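Local coordinates for protein phenolic acid decarboxylase (Sedimentibacter hydroxybenzoicus, PDB 7AE5) that catalyses the reversible, non-oxidative decarboxylation of 4-hydroxybenzoate and 3,4-dihydroxybenzoate with the help of prenylated FMN and manganese, at residues Y142-T150 with I203-T214; P254-E262 with I294-I304. One frame throughout, in Å; residues are numbered along the deposited sequence.

Contacts 1 and 2 are successive parts of one antiparallel sheet in the FMN-binding, Rift-related domain of this UbiD-family enzyme, their centres about 10 Å apart. Strand 201-207 of contact 1 borders strand 259-265 of contact 2, and the two are joined where L261 N lies 2.6 Å from I205 O, a probable hydrogen bond. A second probable bond links the loops, S257 OG to N209 OD1 at 2.6 Å. Contact 1 is the nearer to the cofactor: the side chains of V148 and T150 come within about 4 Å of those of Y167 and M184, respectively, both predicted to bind prenylated FMN, whereas in contact 2 that of S257 stays about 9 Å from that of V164.

Contact 1 of 2, residues Y142-T150 with I203-T214; sequences YISKASVVT and IAITIGNNPLVT
S147 pairs with T206 and V149 with A204 through four backbone hydrogen bonds, two to each antiparallel hydrogen-bonded pair. S147 N gives to T206 O at 2.9 Å and V149 N to A204 O at 2.8 Å, with T206 N and A204 N returning the bonds. S147 O is gripped twice by one residue: T206 OG1 reaches a lone pair in the carbonyl plane at 2.9 Å, while T206 N comes from 38° above that plane. The hydroxyl gets there because OG1 sits between the backbone N and the carbonyl carbon (chi1 71°), and it also accepts from N209 ND2 at 3.1 Å; with S257 OG on N209 OD1, this holds the amide at both ends.

Strands 147-150 and 203-207 run antiparallel at 158° within the Rift-related, FMN-binding domain of the UbiD fold, where the far side of 201-207 is taken up by strand 259-265. Between the two hydrogen-bonded pairs, V148 with I205 is non-hydrogen-bonded, and its side chains lie alongside one another, V148 CG2 against I205 CG1. V148 CG1 meets the end of I203 obliquely. A146 CB presses on I205 CG2 at 3.6 Å, and I143 crosses I207 at about a right angle, I143 CG2 on I207 CD1. On the sheet face of S147 and T206, V149 CB rests against A204 CB.

Past the strand, two waters bridge the loop and the first turn of helix 211-217. One water links K145 O, S147 OG, N209 ND2 and T214 OG1, the last at 2.6 Å; another joins K145 O to G208 N. The extended K145 chain passes T214, K145 CE over T214 CG2 at 3.8 Å, on its way to salt bridges of NZ with E306 and E316.

Contact 2 of 2, residues P254-E262 with I294-I304; sequences PAGSEVVLE and IDRITHRTNPI
E258 bends back at chi2 (-93°) to lay its carboxylate against I304, whose backbone N gives to E258 OE1 at 2.9 Å from well above the carboxylate plane. I304 CD1 lies 3.7 Å from E258 OE2, and R9 of helix 8-17 forms a salt bridge with that oxygen. Replacing E258 by an alanine is likely to leave I304 N without this acceptor and R9 without its carboxylate mate. R300 runs past the type I turn P254-S257, its CG and CD beside S257 O, and a bend at chi3 (48°) brings R300 NH1 to G256 O in the guanidinium plane, a weak bond of 3.3 Å; D7 holds NH1 by a salt bridge.

Along the strands L261 and I297 lie side by side, L261 CD2 on I297 CG1 at 3.5 Å, while L261 CD1 meets I294 CD1 obliquely. V260 and T298 also point the same way, V260 CB 3.3 Å from T298 OG1, which is hydrogen-bonded to C114 O. E262 O accepts from both D295 N and R296 N, forming a classic beta bulge where strand 287-299 pairs with its antiparallel neighbour 259-265 in the sheet of the UbiD Rift-related domain.

Contact 1 of 2, residues Y142-T150 with I203-T214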
ATOM      1  N   TYR C 142     -41.668  11.186 -21.355  1.00 45.14           N
ATOM      2  CA  TYR C 142     -41.501   9.873 -20.751  1.00 43.62           C
ATOM      3  C   TYR C 142     -42.571   9.600 -19.705  1.00 44.33           C
ATOM      4  O   TYR C 142     -42.929  10.483 -18.919  1.00 45.45           O
ATOM      5  CB  TYR C 142     -40.125   9.746 -20.101  1.00 42.34           C
ATOM      6  CG  TYR C 142     -39.075   9.117 -20.987  1.00 41.09           C
ATOM      7  CD1 TYR C 142     -38.425   9.860 -21.965  1.00 42.12           C
ATOM      8  CD2 TYR C 142     -38.724   7.783 -20.838  1.00 39.18           C
ATOM      9  CE1 TYR C 142     -37.458   9.289 -22.771  1.00 41.22           C
ATOM     10  CE2 TYR C 142     -37.761   7.204 -21.639  1.00 38.10           C
ATOM     11  CZ  TYR C 142     -37.131   7.961 -22.602  1.00 39.04           C
ATOM     12  OH  TYR C 142     -36.174   7.380 -23.395  1.00 38.10           O
ATOM     13  N   ILE C 143     -43.073   8.369 -19.708  1.00 47.48           N
ATOM     14  CA  ILE C 143     -43.838   7.823 -18.593  1.00 48.52           C
ATOM     15  C   ILE C 143     -42.840   7.093 -17.701  1.00 46.79           C
ATOM     16  O   ILE C 143     -42.320   6.038 -18.072  1.00 45.72           O
ATOM     17  CB  ILE C 143     -44.951   6.886 -19.079  1.00 50.04           C
ATOM     18  CG1 ILE C 143     -45.879   7.616 -20.049  1.00 50.92           C
ATOM     19  CG2 ILE C 143     -45.736   6.332 -17.905  1.00 51.87           C
ATOM     20  CD1 ILE C 143     -46.778   6.692 -20.833  1.00 51.94           C
ATOM     21  N   SER C 144     -42.566   7.655 -16.526  1.00 48.27           N
ATOM     22  CA  SER C 144     -41.426   7.240 -15.720  1.00 45.73           C
ATOM     23  C   SER C 144     -41.798   6.472 -14.459  1.00 45.49           C
ATOM     24  O   SER C 144     -40.899   6.102 -13.696  1.00 43.27           O
ATOM     25  CB  SER C 144     -40.590   8.465 -15.340  1.00 45.19           C
ATOM     26  OG  SER C 144     -41.200   9.181 -14.281  1.00 46.31           O
ATOM     27  N   LYS C 145     -43.083   6.213 -14.214  1.00 46.45           N
ATOM     28  CA  LYS C 145     -43.474   5.539 -12.981  1.00 46.24           C
ATOM     29  C   LYS C 145     -44.539   4.477 -13.234  1.00 49.53           C
ATOM     30  O   LYS C 145     -45.396   4.234 -12.378  1.00 49.83           O
ATOM     31  CB  LYS C 145     -43.975   6.547 -11.945  1.00 46.61           C
ATOM     32  CG  LYS C 145     -43.781   6.110 -10.504  1.00 46.70           C
ATOM     33  CD  LYS C 145     -44.495   7.050  -9.558  1.00 48.53           C
ATOM     34  CE  LYS C 145     -44.249   6.670  -8.114  1.00 48.95           C
ATOM     35  NZ  LYS C 145     -44.840   7.681  -7.195  1.00 51.22           N
ATOM     36  N   ALA C 146     -44.497   3.834 -14.395  1.00 48.16           N
ATOM     37  CA  ALA C 146     -45.485   2.820 -14.725  1.00 52.24           C
ATOM     38  C   ALA C 146     -45.109   1.472 -14.122  1.00 52.57           C
ATOM     39  O   ALA C 146     -43.931   1.165 -13.912  1.00 50.04           O
ATOM     40  CB  ALA C 146     -45.631   2.688 -16.239  1.00 51.92           C
ATOM     41  N   SER C 147     -46.129   0.667 -13.839  1.00 60.71           N
ATOM     42  CA  SER C 147     -45.962  -0.717 -13.404  1.00 61.86           C
ATOM     43  C   SER C 147     -46.372  -1.618 -14.564  1.00 64.27           C
ATOM     44  O   SER C 147     -47.555  -1.687 -14.916  1.00 64.83           O
ATOM     45  CB  SER C 147     -46.784  -1.001 -12.150  1.00 60.64           C
ATOM     46  OG  SER C 147     -46.583   0.007 -11.174  1.00 57.32           O
ATOM     47  N   VAL C 148     -45.396  -2.308 -15.150  1.00 47.55           N
ATOM     48  CA  VAL C 148     -45.571  -3.021 -16.411  1.00 48.57           C
ATOM     49  C   VAL C 148     -45.747  -4.505 -16.121  1.00 50.89           C
ATOM     50  O   VAL C 148     -44.920  -5.113 -15.427  1.00 51.47           O
ATOM     51  CB  VAL C 148     -44.377  -2.775 -17.348  1.00 46.34           C
ATOM     52  CG1 VAL C 148     -44.319  -3.837 -18.437  1.00 47.73           C
ATOM     53  CG2 VAL C 148     -44.446  -1.376 -17.941  1.00 45.21           C
ATOM     54  N   VAL C 149     -46.809  -5.091 -16.669  1.00 57.39           N
ATOM     55  CA  VAL C 149     -47.235  -6.450 -16.346  1.00 59.83           C
ATOM     56  C   VAL C 149     -46.978  -7.357 -17.542  1.00 61.47           C
ATOM     57  O   VAL C 149     -47.430  -7.070 -18.657  1.00 61.18           O
ATOM     58  CB  VAL C 149     -48.720  -6.486 -15.947  1.00 60.16           C
ATOM     59  CG1 VAL C 149     -49.047  -7.788 -15.237  1.00 62.37           C
ATOM     60  CG2 VAL C 149     -49.063  -5.290 -15.074  1.00 58.55           C
ATOM     61  N   THR C 150     -46.255  -8.451 -17.304  1.00 67.50           N
ATOM     62  CA  THR C 150     -46.030  -9.500 -18.290  1.00 69.44           C
ATOM     63  C   THR C 150     -46.357 -10.850 -17.665  1.00 72.17           C
ATOM     64  O   THR C 150     -46.533 -10.969 -16.449  1.00 72.21           O
ATOM     65  CB  THR C 150     -44.583  -9.504 -18.810  1.00 68.64           C
ATOM     66  OG1 THR C 150     -43.759 -10.280 -17.930  1.00 70.09           O
ATOM     67  CG2 THR C 150     -44.030  -8.094 -18.912  1.00 65.13           C
ATOM     68  N   ILE C 203     -48.368  -6.916 -23.329  1.00 67.10           N
ATOM     69  CA  ILE C 203     -48.050  -6.360 -22.019  1.00 66.46           C
ATOM     70  C   ILE C 203     -49.163  -5.404 -21.616  1.00 63.61           C
ATOM     71  O   ILE C 203     -49.961  -4.953 -22.441  1.00 61.65           O
ATOM     72  CB  ILE C 203     -46.687  -5.621 -21.979  1.00 65.10           C
ATOM     73  CG1 ILE C 203     -46.826  -4.197 -22.520  1.00 60.67           C
ATOM     74  CG2 ILE C 203     -45.611  -6.387 -22.736  1.00 68.15           C
ATOM     75  CD1 ILE C 203     -45.582  -3.360 -22.336  1.00 59.30           C
ATOM     76  N   ALA C 204     -49.210  -5.102 -20.321  1.00 55.74           N
ATOM     77  CA  ALA C 204     -50.104  -4.096 -19.769  1.00 54.01           C
ATOM     78  C   ALA C 204     -49.284  -3.078 -18.992  1.00 52.90           C
ATOM     79  O   ALA C 204     -48.392  -3.444 -18.221  1.00 55.12           O
ATOM     80  CB  ALA C 204     -51.164  -4.724 -18.862  1.00 56.88           C
ATOM     81  N   ILE C 205     -49.582  -1.800 -19.205  1.00 54.25           N
ATOM     82  CA  ILE C 205     -48.851  -0.697 -18.589  1.00 53.10           C
ATOM     83  C   ILE C 205     -49.833   0.065 -17.711  1.00 54.70           C
ATOM     84  O   ILE C 205     -50.736   0.738 -18.224  1.00 54.78           O
ATOM     85  CB  ILE C 205     -48.213   0.224 -19.637  1.00 50.19           C
ATOM     86  CG1 ILE C 205     -47.241  -0.560 -20.520  1.00 49.60           C
ATOM     87  CG2 ILE C 205     -47.497   1.382 -18.970  1.00 49.24           C
ATOM     88  CD1 ILE C 205     -46.854   0.169 -21.785  1.00 48.16           C
ATOM     89  N   THR C 206     -49.665  -0.039 -16.396  1.00 58.89           N
ATOM     90  CA  THR C 206     -50.559   0.605 -15.445  1.00 61.19           C
ATOM     91  C   THR C 206     -49.907   1.852 -14.861  1.00 61.03           C
ATOM     92  O   THR C 206     -48.729   1.837 -14.489  1.00 58.86           O
ATOM     93  CB  THR C 206     -50.951  -0.354 -14.319  1.00 63.87           C
ATOM     94  OG1 THR C 206     -49.824  -0.581 -13.463  1.00 64.81           O
ATOM     95  CG2 THR C 206     -51.428  -1.681 -14.894  1.00 64.40           C
ATOM     96  N   ILE C 207     -50.684   2.932 -14.785  1.00 55.74           N
ATOM     97  CA  ILE C 207     -50.217   4.230 -14.317  1.00 54.47           C
ATOM     98  C   ILE C 207     -51.148   4.709 -13.213  1.00 56.39           C
ATOM     99  O   ILE C 207     -52.373   4.576 -13.321  1.00 58.56           O
ATOM    100  CB  ILE C 207     -50.159   5.257 -15.468  1.00 53.76           C
ATOM    101  CG1 ILE C 207     -49.297   4.725 -16.616  1.00 50.25           C
ATOM    102  CG2 ILE C 207     -49.629   6.596 -14.975  1.00 53.13           C
ATOM    103  CD1 ILE C 207     -49.502   5.451 -17.927  1.00 49.49           C
ATOM    104  N   GLY C 208     -50.569   5.264 -12.149  1.00 52.12           N
ATOM    105  CA  GLY C 208     -51.354   5.742 -11.026  1.00 53.09           C
ATOM    106  C   GLY C 208     -51.865   4.611 -10.160  1.00 54.15           C
ATOM    107  O   GLY C 208     -52.992   4.143 -10.344  1.00 55.68           O
ATOM    108  N   ASN C 209     -51.053   4.168  -9.203  1.00 56.32           N
ATOM    109  CA  ASN C 209     -51.340   2.956  -8.454  1.00 57.17           C
ATOM    110  C   ASN C 209     -51.215   3.195  -6.956  1.00 57.21           C
ATOM    111  O   ASN C 209     -50.656   4.196  -6.501  1.00 56.30           O
ATOM    112  CB  ASN C 209     -50.397   1.814  -8.858  1.00 56.46           C
ATOM    113  CG  ASN C 209     -50.691   1.275 -10.241  1.00 56.96           C
ATOM    114  OD1 ASN C 209     -51.764   0.726 -10.490  1.00 58.19           O
ATOM    115  ND2 ASN C 209     -49.732   1.418 -11.148  1.00 57.27           N
ATOM    116  N   ASN C 210     -51.771   2.246  -6.203  1.00 61.02           N
ATOM    117  CA  ASN C 210     -51.491   2.013  -4.793  1.00 61.02           C
ATOM    118  C   ASN C 210     -49.980   2.094  -4.602  1.00 59.14           C
ATOM    119  O   ASN C 210     -49.232   1.439  -5.341  1.00 58.46           O
ATOM    120  CB  ASN C 210     -52.061   0.646  -4.391  1.00 62.35           C
ATOM    121  CG  ASN C 210     -51.709   0.224  -2.970  1.00 62.36           C
ATOM    122  OD1 ASN C 210     -51.042   0.937  -2.224  1.00 61.38           O
ATOM    123  ND2 ASN C 210     -52.170  -0.962  -2.593  1.00 63.55           N
ATOM    124  N   PRO C 211     -49.491   2.901  -3.655  1.00 53.29           N
ATOM    125  CA  PRO C 211     -48.033   3.051  -3.506  1.00 51.56           C
ATOM    126  C   PRO C 211     -47.297   1.744  -3.260  1.00 52.21           C
ATOM    127  O   PRO C 211     -46.112   1.646  -3.602  1.00 52.82           O
ATOM    128  CB  PRO C 211     -47.899   4.012  -2.315  1.00 51.31           C
ATOM    129  CG  PRO C 211     -49.244   4.016  -1.646  1.00 53.10           C
ATOM    130  CD  PRO C 211     -50.227   3.798  -2.748  1.00 54.16           C
ATOM    131  N   LEU C 212     -47.954   0.733  -2.685  1.00 58.77           N
ATOM    132  CA  LEU C 212     -47.281  -0.545  -2.478  1.00 59.79           C
ATOM    133  C   LEU C 212     -47.119  -1.312  -3.782  1.00 61.21           C
ATOM    134  O   LEU C 212     -46.189  -2.116  -3.914  1.00 62.32           O
ATOM    135  CB  LEU C 212     -48.040  -1.401  -1.463  1.00 59.98           C
ATOM    136  CG  LEU C 212     -47.695  -1.186   0.011  1.00 59.46           C
ATOM    137  CD1 LEU C 212     -46.199  -1.338   0.250  1.00 59.07           C
ATOM    138  CD2 LEU C 212     -48.191   0.158   0.493  1.00 59.55           C
ATOM    139  N   VAL C 213     -48.009  -1.088  -4.749  1.00 51.30           N
ATOM    140  CA  VAL C 213     -47.872  -1.737  -6.048  1.00 51.20           C
ATOM    141  C   VAL C 213     -46.641  -1.207  -6.772  1.00 50.36           C
ATOM    142  O   VAL C 213     -45.823  -1.978  -7.287  1.00 51.42           O
ATOM    143  CB  VAL C 213     -49.148  -1.540  -6.883  1.00 52.51           C
ATOM    144  CG1 VAL C 213     -48.927  -2.021  -8.310  1.00 52.22           C
ATOM    145  CG2 VAL C 213     -50.314  -2.265  -6.239  1.00 54.43           C
ATOM    146  N   THR C 214     -46.495   0.120  -6.820  1.00 48.64           N
ATOM    147  CA  THR C 214     -45.287   0.720  -7.376  1.00 47.91           C
ATOM    148  C   THR C 214     -44.049   0.245  -6.627  1.00 48.41           C
ATOM    149  O   THR C 214     -42.985   0.048  -7.228  1.00 49.02           O
ATOM    150  CB  THR C 214     -45.387   2.246  -7.324  1.00 46.58           C
ATOM    151  OG1 THR C 214     -46.610   2.669  -7.942  1.00 47.68           O
ATOM    152  CG2 THR C 214     -44.213   2.889  -8.048  1.00 46.52           C
TER
HETATM  153  O   HOH W   1     -47.044   2.525 -10.467  1.00 50.77           O
HETATM  154  O   HOH W   2     -47.581   5.794 -11.998  1.00 59.00           O

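Contact 2 of 2, residues P254-E262 with I294-I304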
ATOM      1  N   PRO C 254     -54.032  -4.079 -11.528  1.00 65.77           N
ATOM      2  CA  PRO C 254     -54.724  -3.689 -10.302  1.00 66.68           C
ATOM      3  C   PRO C 254     -56.028  -2.948 -10.553  1.00 68.01           C
ATOM      4  O   PRO C 254     -56.146  -2.112 -11.453  1.00 67.57           O
ATOM      5  CB  PRO C 254     -53.665  -2.856  -9.578  1.00 64.94           C
ATOM      6  CG  PRO C 254     -52.580  -2.519 -10.660  1.00 63.25           C
ATOM      7  CD  PRO C 254     -53.137  -2.974 -11.942  1.00 64.01           C
ATOM      8  N   ALA C 255     -57.041  -3.294  -9.740  1.00 78.26           N
ATOM      9  CA  ALA C 255     -58.403  -2.814 -10.019  1.00 79.90           C
ATOM     10  C   ALA C 255     -58.466  -1.295 -10.020  1.00 79.25           C
ATOM     11  O   ALA C 255     -59.216  -0.716 -10.804  1.00 79.91           O
ATOM     12  CB  ALA C 255     -59.386  -3.402  -9.006  1.00 81.89           C
ATOM     13  N   GLY C 256     -57.641  -0.638  -9.206  1.00 69.79           N
ATOM     14  CA  GLY C 256     -57.743   0.791  -9.003  1.00 69.38           C
ATOM     15  C   GLY C 256     -56.765   1.676  -9.746  1.00 67.49           C
ATOM     16  O   GLY C 256     -56.654   2.857  -9.399  1.00 67.01           O
ATOM     17  N   SER C 257     -56.059   1.164 -10.752  1.00 62.35           N
ATOM     18  CA  SER C 257     -55.152   2.014 -11.512  1.00 60.64           C
ATOM     19  C   SER C 257     -55.901   3.152 -12.184  1.00 61.16           C
ATOM     20  O   SER C 257     -57.022   2.986 -12.675  1.00 62.67           O
ATOM     21  CB  SER C 257     -54.409   1.207 -12.570  1.00 59.75           C
ATOM     22  OG  SER C 257     -53.813   0.065 -11.997  1.00 59.53           O
ATOM     23  N   GLU C 258     -55.256   4.315 -12.219  1.00 60.22           N
ATOM     24  CA  GLU C 258     -55.849   5.456 -12.899  1.00 60.62           C
ATOM     25  C   GLU C 258     -55.904   5.228 -14.403  1.00 60.47           C
ATOM     26  O   GLU C 258     -56.891   5.587 -15.053  1.00 61.61           O
ATOM     27  CB  GLU C 258     -55.064   6.720 -12.569  1.00 59.37           C
ATOM     28  CG  GLU C 258     -55.084   7.077 -11.093  1.00 59.62           C
ATOM     29  CD  GLU C 258     -56.198   8.040 -10.746  1.00 61.08           C
ATOM     30  OE1 GLU C 258     -56.936   8.455 -11.662  1.00 61.86           O
ATOM     31  OE2 GLU C 258     -56.331   8.389  -9.557  1.00 61.48           O
ATOM     32  N   VAL C 259     -54.855   4.635 -14.973  1.00 56.17           N
ATOM     33  CA  VAL C 259     -54.762   4.386 -16.408  1.00 55.87           C
ATOM     34  C   VAL C 259     -54.159   3.003 -16.619  1.00 55.46           C
ATOM     35  O   VAL C 259     -53.229   2.606 -15.909  1.00 54.50           O
ATOM     36  CB  VAL C 259     -53.913   5.464 -17.122  1.00 54.39           C
ATOM     37  CG1 VAL C 259     -53.818   5.182 -18.612  1.00 54.11           C
ATOM     38  CG2 VAL C 259     -54.481   6.857 -16.886  1.00 54.87           C
ATOM     39  N   VAL C 260     -54.695   2.263 -17.588  1.00 59.69           N
ATOM     40  CA  VAL C 260     -54.148   0.974 -17.996  1.00 59.42           C
ATOM     41  C   VAL C 260     -53.924   1.009 -19.501  1.00 58.92           C
ATOM     42  O   VAL C 260     -54.842   1.332 -20.262  1.00 59.85           O
ATOM     43  CB  VAL C 260     -55.072  -0.198 -17.615  1.00 61.16           C
ATOM     44  CG1 VAL C 260     -54.461  -1.518 -18.063  1.00 60.93           C
ATOM     45  CG2 VAL C 260     -55.332  -0.210 -16.116  1.00 61.73           C
ATOM     46  N   LEU C 261     -52.708   0.682 -19.927  1.00 60.63           N
ATOM     47  CA  LEU C 261     -52.334   0.676 -21.339  1.00 60.75           C
ATOM     48  C   LEU C 261     -52.118  -0.772 -21.764  1.00 61.85           C
ATOM     49  O   LEU C 261     -51.079  -1.367 -21.466  1.00 62.41           O
ATOM     50  CB  LEU C 261     -51.081   1.513 -21.579  1.00 60.28           C
ATOM     51  CG  LEU C 261     -51.086   2.947 -21.051  1.00 59.24           C
ATOM     52  CD1 LEU C 261     -49.849   3.690 -21.524  1.00 58.77           C
ATOM     53  CD2 LEU C 261     -52.342   3.666 -21.498  1.00 58.63           C
ATOM     54  N   GLU C 262     -53.100  -1.336 -22.460  1.00 63.26           N
ATOM     55  CA  GLU C 262     -52.992  -2.691 -22.975  1.00 64.28           C
ATOM     56  C   GLU C 262     -52.432  -2.653 -24.391  1.00 64.35           C
ATOM     57  O   GLU C 262     -52.938  -1.921 -25.247  1.00 63.75           O
ATOM     58  CB  GLU C 262     -54.351  -3.390 -22.950  1.00 65.04           C
ATOM     59  CG  GLU C 262     -54.973  -3.445 -21.565  1.00 65.98           C
ATOM     60  CD  GLU C 262     -56.323  -4.135 -21.554  1.00 68.13           C
ATOM     61  OE1 GLU C 262     -56.612  -4.894 -22.502  1.00 68.86           O
ATOM     62  OE2 GLU C 262     -57.092  -3.919 -20.593  1.00 69.15           O
ATOM     63  N   ILE C 294     -50.005   0.307 -28.584  1.00 52.36           N
ATOM     64  CA  ILE C 294     -51.018   0.379 -27.538  1.00 52.41           C
ATOM     65  C   ILE C 294     -52.363   0.095 -28.192  1.00 53.11           C
ATOM     66  O   ILE C 294     -52.861   0.898 -28.988  1.00 53.31           O
ATOM     67  CB  ILE C 294     -50.991   1.737 -26.825  1.00 51.43           C
ATOM     68  CG1 ILE C 294     -49.837   1.759 -25.822  1.00 51.49           C
ATOM     69  CG2 ILE C 294     -52.308   2.000 -26.109  1.00 52.41           C
ATOM     70  CD1 ILE C 294     -49.628   3.090 -25.157  1.00 50.53           C
ATOM     71  N   ASP C 295     -52.940  -1.066 -27.877  1.00 65.24           N
ATOM     72  CA  ASP C 295     -54.157  -1.531 -28.531  1.00 65.62           C
ATOM     73  C   ASP C 295     -55.429  -1.061 -27.837  1.00 66.87           C
ATOM     74  O   ASP C 295     -56.467  -0.928 -28.496  1.00 68.07           O
ATOM     75  CB  ASP C 295     -54.162  -3.061 -28.609  1.00 66.62           C
ATOM     76  CG  ASP C 295     -52.975  -3.612 -29.375  1.00 67.08           C
ATOM     77  OD1 ASP C 295     -52.903  -3.391 -30.602  1.00 66.86           O
ATOM     78  OD2 ASP C 295     -52.115  -4.267 -28.749  1.00 67.67           O
ATOM     79  N   ARG C 296     -55.378  -0.805 -26.532  1.00 63.26           N
ATOM     80  CA  ARG C 296     -56.552  -0.331 -25.814  1.00 64.61           C
ATOM     81  C   ARG C 296     -56.114   0.406 -24.557  1.00 63.84           C
ATOM     82  O   ARG C 296     -55.114   0.048 -23.928  1.00 62.79           O
ATOM     83  CB  ARG C 296     -57.498  -1.483 -25.451  1.00 66.45           C
ATOM     84  CG  ARG C 296     -58.786  -1.033 -24.776  1.00 68.05           C
ATOM     85  CD  ARG C 296     -59.513  -2.195 -24.125  1.00 69.73           C
ATOM     86  NE  ARG C 296     -60.216  -3.015 -25.103  1.00 71.04           N
ATOM     87  CZ  ARG C 296     -61.508  -3.311 -25.042  1.00 73.07           C
ATOM     88  NH1 ARG C 296     -62.272  -2.872 -24.055  1.00 74.07           N
ATOM     89  NH2 ARG C 296     -62.046  -4.070 -25.992  1.00 74.17           N
ATOM     90  N   ILE C 297     -56.875   1.440 -24.205  1.00 66.09           N
ATOM     91  CA  ILE C 297     -56.675   2.201 -22.979  1.00 65.69           C
ATOM     92  C   ILE C 297     -57.934   2.079 -22.133  1.00 67.54           C
ATOM     93  O   ILE C 297     -59.043   2.313 -22.627  1.00 68.92           O
ATOM     94  CB  ILE C 297     -56.363   3.682 -23.267  1.00 64.75           C
ATOM     95  CG1 ILE C 297     -54.965   3.829 -23.865  1.00 62.82           C
ATOM     96  CG2 ILE C 297     -56.487   4.514 -21.995  1.00 64.84           C
ATOM     97  CD1 ILE C 297     -54.661   5.228 -24.356  1.00 62.00           C
ATOM     98  N   THR C 298     -57.764   1.702 -20.868  1.00 75.77           N
ATOM     99  CA  THR C 298     -58.839   1.708 -19.885  1.00 77.40           C
ATOM    100  C   THR C 298     -58.413   2.585 -18.716  1.00 76.67           C
ATOM    101  O   THR C 298     -57.307   2.424 -18.192  1.00 75.29           O
ATOM    102  CB  THR C 298     -59.167   0.292 -19.396  1.00 78.52           C
ATOM    103  OG1 THR C 298     -58.272  -0.072 -18.338  1.00 77.58           O
ATOM    104  CG2 THR C 298     -59.038  -0.714 -20.532  1.00 78.60           C
ATOM    105  N   HIS C 299     -59.282   3.509 -18.312  1.00 65.20           N
ATOM    106  CA  HIS C 299     -58.893   4.486 -17.306  1.00 64.54           C
ATOM    107  C   HIS C 299     -60.096   4.903 -16.472  1.00 66.31           C
ATOM    108  O   HIS C 299     -61.244   4.828 -16.921  1.00 67.93           O
ATOM    109  CB  HIS C 299     -58.246   5.718 -17.952  1.00 63.21           C
ATOM    110  CG  HIS C 299     -59.198   6.561 -18.742  1.00 64.23           C
ATOM    111  ND1 HIS C 299     -59.999   7.522 -18.164  1.00 65.30           N
ATOM    112  CD2 HIS C 299     -59.476   6.587 -20.067  1.00 64.39           C
ATOM    113  CE1 HIS C 299     -60.726   8.107 -19.099  1.00 66.09           C
ATOM    114  NE2 HIS C 299     -60.430   7.557 -20.263  1.00 65.54           N
ATOM    115  N   ARG C 300     -59.811   5.343 -15.249  1.00 63.88           N
ATOM    116  CA  ARG C 300     -60.831   5.897 -14.374  1.00 65.43           C
ATOM    117  C   ARG C 300     -61.285   7.259 -14.896  1.00 65.74           C
ATOM    118  O   ARG C 300     -60.646   7.870 -15.754  1.00 64.51           O
ATOM    119  CB  ARG C 300     -60.296   6.027 -12.948  1.00 64.92           C
ATOM    120  CG  ARG C 300     -59.580   4.789 -12.436  1.00 64.26           C
ATOM    121  CD  ARG C 300     -59.069   4.987 -11.020  1.00 63.78           C
ATOM    122  NE  ARG C 300     -60.093   5.535 -10.139  1.00 65.36           N
ATOM    123  CZ  ARG C 300     -60.099   5.398  -8.821  1.00 65.72           C
ATOM    124  NH1 ARG C 300     -59.150   4.725  -8.192  1.00 64.62           N
ATOM    125  NH2 ARG C 300     -61.081   5.952  -8.115  1.00 67.26           N
ATOM    126  N   THR C 301     -62.408   7.735 -14.367  1.00 69.89           N
ATOM    127  CA  THR C 301     -62.918   9.040 -14.765  1.00 70.41           C
ATOM    128  C   THR C 301     -62.054  10.143 -14.165  1.00 69.14           C
ATOM    129  O   THR C 301     -61.781  10.146 -12.961  1.00 69.01           O
ATOM    130  CB  THR C 301     -64.371   9.200 -14.327  1.00 72.75           C
ATOM    131  OG1 THR C 301     -65.151   8.121 -14.858  1.00 74.00           O
ATOM    132  CG2 THR C 301     -64.935  10.521 -14.831  1.00 73.43           C
ATOM    133  N   ASN C 302     -61.638  11.084 -15.009  1.00 79.43           N
ATOM    134  CA  ASN C 302     -60.676  12.118 -14.642  1.00 78.08           C
ATOM    135  C   ASN C 302     -59.401  11.500 -14.059  1.00 76.35           C
ATOM    136  O   ASN C 302     -59.064  11.739 -12.897  1.00 76.11           O
ATOM    137  CB  ASN C 302     -61.288  13.117 -13.669  1.00 79.23           C
ATOM    138  CG  ASN C 302     -62.193  14.128 -14.357  1.00 80.49           C
ATOM    139  OD1 ASN C 302     -61.880  15.317 -14.420  1.00 80.14           O
ATOM    140  ND2 ASN C 302     -63.324  13.659 -14.874  1.00 82.07           N
ATOM    141  N   PRO C 303     -58.671  10.704 -14.843  1.00 62.81           N
ATOM    142  CA  PRO C 303     -57.485  10.032 -14.307  1.00 61.28           C
ATOM    143  C   PRO C 303     -56.384  11.016 -13.957  1.00 59.79           C
ATOM    144  O   PRO C 303     -56.315  12.137 -14.468  1.00 59.59           O
ATOM    145  CB  PRO C 303     -57.048   9.104 -15.446  1.00 60.53           C
ATOM    146  CG  PRO C 303     -57.611   9.716 -16.667  1.00 61.02           C
ATOM    147  CD  PRO C 303     -58.892  10.377 -16.262  1.00 62.85           C
ATOM    148  N   ILE C 304     -55.502  10.561 -13.073  1.00 56.50           N
ATOM    149  CA  ILE C 304     -54.404  11.360 -12.549  1.00 55.12           C
ATOM    150  C   ILE C 304     -53.100  10.735 -13.023  1.00 53.34           C
ATOM    151  O   ILE C 304     -52.810   9.574 -12.708  1.00 53.09           O
ATOM    152  CB  ILE C 304     -54.451  11.446 -11.017  1.00 55.49           C
ATOM    153  CG1 ILE C 304     -55.684  12.238 -10.574  1.00 57.25           C
ATOM    154  CG2 ILE C 304     -53.184  12.083 -10.491  1.00 53.93           C
ATOM    155  CD1 ILE C 304     -56.076  12.014  -9.129  1.00 58.11           C
TER